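Local structure of activator of Hsp90 ATPase homologue 1/2-like C-terminal domain-containing protein (Enterococcus faecalis, 2NN5) at residues 58-61 with 62-65; 50-53 with 54-57. The protein is of unknown function but belongs to the AHA1 family, related to the C-terminal domain of the Hsp90 ATPase activator, and can bind magnesium. All coordinates share one frame; numbering follows the deposited sequence.

Contact 1. Residues 58-61 with 62-65; sequences TDKL and KQWF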
ATOM      1  N   THR A  58     -10.785  -2.884 -11.366  1.00 10.57           N
ATOM      2  CA  THR A  58     -10.249  -1.560 -11.677  1.00 10.91           C
ATOM      3  C   THR A  58     -11.080  -0.440 -11.027  1.00 11.03           C
ATOM      4  O   THR A  58     -10.533   0.535 -10.491  1.00 12.50           O
ATOM      5  CB  THR A  58     -10.176  -1.354 -13.165  1.00 12.89           C
ATOM      6  OG1 THR A  58      -9.195  -2.282 -13.670  1.00 12.76           O
ATOM      7  CG2 THR A  58      -9.765   0.061 -13.538  1.00 13.21           C
ATOM      8  N   ASP A  59     -12.401  -0.583 -11.030  1.00 11.73           N
ATOM      9  CA  ASP A  59     -13.206   0.541 -10.537  0.70 12.02           C
ATOM     10  C   ASP A  59     -13.009   0.740  -9.045  1.00 12.79           C
ATOM     11  O   ASP A  59     -13.195   1.859  -8.526  1.00 16.42           O
ATOM     12  CB  ASP A  59     -14.662   0.300 -10.851  0.70 12.83           C
ATOM     13  CG  ASP A  59     -14.979   0.464 -12.342  0.70 17.69           C
ATOM     14  OD1 ASP A  59     -14.111   0.881 -13.159  0.70 22.23           O
ATOM     15  OD2 ASP A  59     -16.157   0.197 -12.677  0.70 25.43           O
ATOM     16  N   LYS A  60     -12.660  -0.343  -8.355  1.00 11.42           N
ATOM     17  CA  LYS A  60     -12.405  -0.220  -6.909  1.00 10.52           C
ATOM     18  C   LYS A  60     -10.955   0.187  -6.615  1.00 10.95           C
ATOM     19  O   LYS A  60     -10.682   1.034  -5.763  1.00 12.32           O
ATOM     20  CB  LYS A  60     -12.722  -1.529  -6.212  1.00 11.28           C
ATOM     21  CG  LYS A  60     -14.229  -1.761  -6.113  1.00 14.07           C
ATOM     22  CD  LYS A  60     -14.513  -3.098  -5.501  1.00 15.44           C
ATOM     23  CE  LYS A  60     -15.999  -3.435  -5.458  1.00 16.12           C
ATOM     24  NZ  LYS A  60     -16.560  -2.793  -4.265  1.00 21.28           N
ATOM     25  N   LEU A  61     -10.049  -0.387  -7.366  1.00 11.97           N
ATOM     26  CA  LEU A  61      -8.630  -0.058  -7.228  1.00 12.35           C
ATOM     27  C   LEU A  61      -8.462   1.445  -7.448  1.00 12.69           C
ATOM     28  O   LEU A  61      -7.750   2.118  -6.667  1.00 13.83           O
ATOM     29  CB  LEU A  61      -7.873  -0.894  -8.276  1.00 13.68           C
ATOM     30  CG  LEU A  61      -6.392  -0.891  -8.265  1.00 14.02           C
ATOM     31  CD1 LEU A  61      -5.781  -1.098  -6.892  1.00 14.85           C
ATOM     32  CD2 LEU A  61      -5.851  -1.851  -9.293  1.00 13.03           C
ATOM     33  N   LYS A  62      -9.144   2.010  -8.439  1.00 13.39           N
ATOM     34  CA  LYS A  62      -8.983   3.448  -8.690  1.00 14.16           C
ATOM     35  C   LYS A  62      -9.551   4.341  -7.586  1.00 14.38           C
ATOM     36  O   LYS A  62      -9.247   5.509  -7.542  1.00 16.04           O
ATOM     37  CB  LYS A  62      -9.561   3.838 -10.042  1.00 16.05           C
ATOM     38  CG  LYS A  62      -8.709   3.292 -11.201  1.00 19.04           C
ATOM     39  CD  LYS A  62      -9.234   3.900 -12.511  1.00 22.27           C
ATOM     40  CE  LYS A  62      -8.369   3.529 -13.703  1.00 22.23           C
ATOM     41  NZ  LYS A  62      -6.911   3.908 -13.454  1.00 23.96           N
ATOM     42  N   GLN A  63     -10.426   3.807  -6.717  1.00 12.11           N
ATOM     43  CA  GLN A  63     -10.932   4.633  -5.603  1.00 12.29           C
ATOM     44  C   GLN A  63      -9.850   5.004  -4.607  1.00 12.84           C
ATOM     45  O   GLN A  63      -9.998   5.979  -3.852  1.00 13.87           O
ATOM     46  CB  GLN A  63     -12.073   3.928  -4.843  1.00 11.98           C
ATOM     47  CG  GLN A  63     -13.320   3.717  -5.720  1.00 13.28           C
ATOM     48  CD  GLN A  63     -14.396   2.921  -4.999  1.00 15.71           C
ATOM     49  OE1 GLN A  63     -14.889   1.929  -5.497  1.00 22.42           O
ATOM     50  NE2 GLN A  63     -14.751   3.370  -3.830  1.00 19.10           N
ATOM     51  N   TRP A  64      -8.793   4.199  -4.534  1.00 11.59           N
ATOM     52  CA  TRP A  64      -7.753   4.466  -3.556  1.00 11.61           C
ATOM     53  C   TRP A  64      -6.394   4.691  -4.200  1.00 11.57           C
ATOM     54  O   TRP A  64      -5.527   5.313  -3.572  1.00 11.03           O
ATOM     55  CB  TRP A  64      -7.719   3.382  -2.474  1.00 11.37           C
ATOM     56  CG  TRP A  64      -7.356   2.012  -2.955  1.00 10.96           C
ATOM     57  CD1 TRP A  64      -8.201   1.092  -3.540  1.00 12.81           C
ATOM     58  CD2 TRP A  64      -6.079   1.372  -2.834  1.00 10.50           C
ATOM     59  NE1 TRP A  64      -7.485  -0.078  -3.848  1.00 11.12           N
ATOM     60  CE2 TRP A  64      -6.189   0.075  -3.415  1.00 11.24           C
ATOM     61  CE3 TRP A  64      -4.851   1.759  -2.295  1.00 11.43           C
ATOM     62  CZ2 TRP A  64      -5.109  -0.794  -3.498  1.00 11.40           C
ATOM     63  CZ3 TRP A  64      -3.777   0.858  -2.363  1.00 12.06           C
ATOM     64  CH2 TRP A  64      -3.913  -0.373  -2.990  1.00 12.68           C
ATOM     65  N   PHE A  65      -6.180   4.189  -5.437  1.00 10.83           N
ATOM     66  CA  PHE A  65      -4.899   4.411  -6.110  1.00 12.09           C
ATOM     67  C   PHE A  65      -5.240   4.646  -7.596  1.00 11.37           C
ATOM     68  O   PHE A  65      -5.188   3.726  -8.409  1.00 12.12           O
ATOM     69  CB  PHE A  65      -3.934   3.226  -5.867  1.00 12.29           C
ATOM     70  CG  PHE A  65      -2.489   3.555  -6.115  1.00 11.80           C
ATOM     71  CD1 PHE A  65      -2.096   4.583  -7.020  1.00 13.69           C
ATOM     72  CD2 PHE A  65      -1.513   2.885  -5.425  1.00 13.96           C
ATOM     73  CE1 PHE A  65      -0.740   4.849  -7.249  1.00 16.09           C
ATOM     74  CE2 PHE A  65      -0.154   3.140  -5.643  1.00 14.96           C
ATOM     75  CZ  PHE A  65       0.234   4.129  -6.547  1.00 15.03           C
TER
HETATM   76  O   HOH W   1     -16.934   0.168  -4.557  1.00 28.25           O
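The indole of Trp-64 folds back along its own helix, with the carbonyl oxygen of Leu-61 over one face and that of Lys-60 at the edge, near the ring plane. Trp-64 CD1 lies 3.3 Å from Leu-61 O, and the CB of Phe-65 sits above the same face, toward the rim. The first torsion sets this placement: CG stands between the backbone N and the carbonyl carbon (chi1 64°), which turns the ring toward Leu-61. Leu-61 crosses it obliquely, and its CD1 branch meets Trp-64 CZ2 at 3.5 Å. The indole NE1 is satisfied by the carbonyl of Tyr-54, while Val-148, Arg-151 and Leu-152 of helix 138-157 also touch this tryptophan.

Leu-61 O is gripped twice. Phe-65 N comes in almost straight down the carbonyl to Leu-61 O at 2.9 Å, and Trp-64 N approaches the same Leu-61 O from above its plane at 3.2 Å, as the helix runs out. On another side of the turn, Thr-58 and Lys-62 lie alongside each other, Thr-58 CG2 to Lys-62 CE 3.7 Å. Thr-58 OG1 is taken by Ile-70 N; the lysine bends at its last torsion (chi4 -55°) to bring NZ to the carbonyls of Pro-66 and Leu-68. Lys-60 and Gln-63 also run side by side, and a water joins their ends, accepting from Lys-60 NZ at 3.0 Å and donating to Gln-63 OE1 at 2.9 Å.

With Leu-61 on Leu-68 and Ile-70 of strand 68-72 and Trp-79 of strand 78-83, helix 58-64 has an apolar side facing the sheet and a polar one bridged by water. It is the second of two short helices that follow the first two strands and precede the rest of the antiparallel sheet and long helix 138-157, as in the helix-grip fold of SRPBCC proteins.

Contact 2. Residues 50-53 with 54-57; sequences TIWR and YLTE
Between Ile-51 and Thr-56 the backbone N-H groups of Tyr-54, Leu-55 and Thr-56 reach back three residues, to the carbonyls of Ile-51, Trp-52 and Arg-53, so the end of this helix is wound in the manner of a 3-10 turn. Trp-52 O takes two donors from opposite faces of its plane: Leu-55 N at 3.0 Å and the hydroxyl Thr-56 OG1 at 2.7 Å. The hydroxyl can do this because OG1 sits between its own backbone N and carbonyl carbon (chi1 53°), turned back toward the preceding turn.

The same torsion sends Thr-56 CG2 over a face of the Trp-52 indole. Thr-56 CG2 makes a CH-pi contact there, 3.8 Å from the centroid of the five-membered ring of Trp-52 and 26° off the normal, with CE2 the nearest ring atom. Tyr-95 meets this indole edge-to-face, while Leu-55 CD1 approaches Trp-52 CE3 more loosely at 4.2 Å.

On the outer side, Arg-53 bends at chi3 and grips Glu-57 side-on. Arg-53 NE reaches Glu-57 OE2 at 2.8 Å nearly in the guanidinium plane, and Arg-53 NH1 reaches the syn lone pair of Glu-57 OE1 at 2.9 Å. The two flat groups are turned 44° apart, yet both bonds form, which should restrict rotation of either group. Tyr-54 points an edge of its ring at the preceding turn, Tyr-54 CD1 lying 3.3 Å from Thr-50 O, and packs on Leu-152, Val-155 and Val-156 of helix 138-157.

Glu-57 also stands at the N-cap position of the next helix, so the salt bridge ties the end of one helix to the start of another. A pair of short helices, coming between strands 35-44 and 68-72 in the chain, is a feature of the helix-grip fold, as in Bet v 1-like proteins.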
ATOM      1  N   THR A  50     -14.453  -8.864   0.736  1.00 12.79           N
ATOM      2  CA  THR A  50     -14.767  -7.499   0.268  1.00 12.69           C
ATOM      3  C   THR A  50     -13.463  -6.758  -0.075  1.00 12.66           C
ATOM      4  O   THR A  50     -13.380  -6.104  -1.091  1.00 12.93           O
ATOM      5  CB  THR A  50     -15.538  -6.784   1.363  1.00 13.43           C
ATOM      6  OG1 THR A  50     -16.860  -7.360   1.458  1.00 17.07           O
ATOM      7  CG2 THR A  50     -15.670  -5.324   1.051  1.00 16.29           C
ATOM      8  N   ILE A  51     -12.482  -6.823   0.835  1.00 10.53           N
ATOM      9  CA  ILE A  51     -11.276  -6.042   0.623  1.00 11.27           C
ATOM     10  C   ILE A  51     -10.542  -6.558  -0.612  1.00 10.43           C
ATOM     11  O   ILE A  51      -9.946  -5.779  -1.356  1.00 10.98           O
ATOM     12  CB  ILE A  51     -10.410  -6.115   1.879  1.00 11.25           C
ATOM     13  CG1 ILE A  51     -11.138  -5.388   3.016  1.00 13.90           C
ATOM     14  CG2 ILE A  51      -9.026  -5.519   1.575  1.00 12.95           C
ATOM     15  CD1 ILE A  51     -10.642  -5.781   4.360  1.00 17.95           C
ATOM     16  N   TRP A  52     -10.587  -7.868  -0.867  1.00 10.58           N
ATOM     17  CA  TRP A  52      -9.916  -8.434  -2.050  1.00  8.94           C
ATOM     18  C   TRP A  52     -10.397  -7.769  -3.352  1.00  9.85           C
ATOM     19  O   TRP A  52      -9.608  -7.615  -4.303  1.00 10.22           O
ATOM     20  CB  TRP A  52     -10.193  -9.932  -2.112  1.00 10.81           C
ATOM     21  CG  TRP A  52      -9.576 -10.608  -3.259  1.00 10.63           C
ATOM     22  CD1 TRP A  52     -10.229 -11.117  -4.360  1.00 11.36           C
ATOM     23  CD2 TRP A  52      -8.189 -10.942  -3.420  1.00  9.81           C
ATOM     24  NE1 TRP A  52      -9.328 -11.734  -5.185  1.00 11.60           N
ATOM     25  CE2 TRP A  52      -8.064 -11.644  -4.640  1.00 10.28           C
ATOM     26  CE3 TRP A  52      -7.026 -10.686  -2.661  1.00  9.94           C
ATOM     27  CZ2 TRP A  52      -6.800 -12.091  -5.134  1.00 11.98           C
ATOM     28  CZ3 TRP A  52      -5.785 -11.154  -3.138  1.00 12.17           C
ATOM     29  CH2 TRP A  52      -5.701 -11.858  -4.335  1.00 11.26           C
ATOM     30  N   ARG A  53     -11.657  -7.357  -3.401  1.00  9.66           N
ATOM     31  CA  ARG A  53     -12.171  -6.742  -4.633  1.00  9.77           C
ATOM     32  C   ARG A  53     -11.456  -5.430  -4.893  1.00  8.70           C
ATOM     33  O   ARG A  53     -11.329  -5.053  -6.043  1.00  9.70           O
ATOM     34  CB  ARG A  53     -13.684  -6.516  -4.578  1.00  9.34           C
ATOM     35  CG  ARG A  53     -14.437  -7.878  -4.331  1.00 11.99           C
ATOM     36  CD  ARG A  53     -15.968  -7.733  -4.367  1.00 13.52           C
ATOM     37  NE  ARG A  53     -16.348  -7.170  -5.651  1.00 13.30           N
ATOM     38  CZ  ARG A  53     -17.548  -6.635  -5.923  1.00 14.08           C
ATOM     39  NH1 ARG A  53     -17.763  -6.112  -7.126  1.00 14.71           N
ATOM     40  NH2 ARG A  53     -18.502  -6.638  -4.981  1.00 16.11           N
ATOM     41  N   TYR A  54     -11.008  -4.728  -3.829  1.00  9.00           N
ATOM     42  CA  TYR A  54     -10.322  -3.462  -4.029  1.00  9.19           C
ATOM     43  C   TYR A  54      -8.901  -3.643  -4.556  1.00  8.64           C
ATOM     44  O   TYR A  54      -8.279  -2.647  -4.947  1.00  9.72           O
ATOM     45  CB  TYR A  54     -10.313  -2.661  -2.711  1.00  9.28           C
ATOM     46  CG  TYR A  54     -11.697  -2.119  -2.411  1.00 10.09           C
ATOM     47  CD1 TYR A  54     -12.650  -2.936  -1.785  1.00  9.52           C
ATOM     48  CD2 TYR A  54     -12.043  -0.804  -2.740  1.00 10.23           C
ATOM     49  CE1 TYR A  54     -13.943  -2.481  -1.551  1.00 11.93           C
ATOM     50  CE2 TYR A  54     -13.319  -0.320  -2.459  1.00 11.42           C
ATOM     51  CZ  TYR A  54     -14.255  -1.165  -1.871  1.00 10.47           C
ATOM     52  OH  TYR A  54     -15.542  -0.702  -1.628  1.00 15.41           O
ATOM     53  N   LEU A  55      -8.409  -4.891  -4.565  1.00  9.08           N
ATOM     54  CA  LEU A  55      -7.097  -5.149  -5.152  1.00  9.12           C
ATOM     55  C   LEU A  55      -7.204  -5.738  -6.560  1.00 10.45           C
ATOM     56  O   LEU A  55      -6.180  -5.936  -7.209  1.00 10.85           O
ATOM     57  CB  LEU A  55      -6.309  -6.179  -4.313  1.00 10.25           C
ATOM     58  CG  LEU A  55      -6.039  -5.740  -2.878  1.00  9.85           C
ATOM     59  CD1 LEU A  55      -5.461  -6.865  -2.019  1.00 10.00           C
ATOM     60  CD2 LEU A  55      -5.096  -4.589  -2.880  1.00 13.86           C
ATOM     61  N   THR A  56      -8.424  -6.140  -6.973  1.00  9.61           N
ATOM     62  CA  THR A  56      -8.584  -6.996  -8.147  1.00  9.43           C
ATOM     63  C   THR A  56      -9.627  -6.491  -9.142  1.00  9.95           C
ATOM     64  O   THR A  56      -9.862  -7.170 -10.137  1.00 11.16           O
ATOM     65  CB  THR A  56      -8.943  -8.440  -7.757  1.00  9.93           C
ATOM     66  OG1 THR A  56     -10.083  -8.416  -6.889  1.00 10.73           O
ATOM     67  CG2 THR A  56      -7.756  -9.062  -7.054  1.00 11.59           C
ATOM     68  N   GLU A  57     -10.193  -5.309  -8.907  1.00 10.83           N
ATOM     69  CA  GLU A  57     -11.201  -4.716  -9.828  1.00  9.89           C
ATOM     70  C   GLU A  57     -10.868  -3.275 -10.095  1.00  9.87           C
ATOM     71  O   GLU A  57     -10.658  -2.495  -9.144  1.00 10.79           O
ATOM     72  CB  GLU A  57     -12.621  -4.853  -9.252  1.00 10.93           C
ATOM     73  CG  GLU A  57     -12.997  -6.309  -8.919  1.00 11.65           C
ATOM     74  CD  GLU A  57     -14.363  -6.526  -8.324  1.00 12.36           C
ATOM     75  OE1 GLU A  57     -15.234  -5.615  -8.375  1.00 16.03           O
ATOM     76  OE2 GLU A  57     -14.543  -7.620  -7.777  1.00 14.70           O
TER

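Contact 2 ends where contact 1 begins: helix 48-56 passes through Glu-57 straight into helix 58-64, and the two centres lie 9 Å apart. The helices meet at Tyr-54, whose carbonyl O probably accepts a hydrogen bond from Trp-64 NE1 at 2.9 Å, with Leu-61 CD1 packed against the same oxygen at 3.5 Å. Farther out, Lys-60 CE lies against Arg-53 CZ at 3.6 Å. Both helices pack on helix 138-157. Neither reaches metal: the Trp-64 side chain is about 11 Å from that of Glu-164, a magnesium-binding residue, though no magnesium is bound to it in this chain here, and the Thr-50 side chain is about 9 Å from a bound magnesium ion.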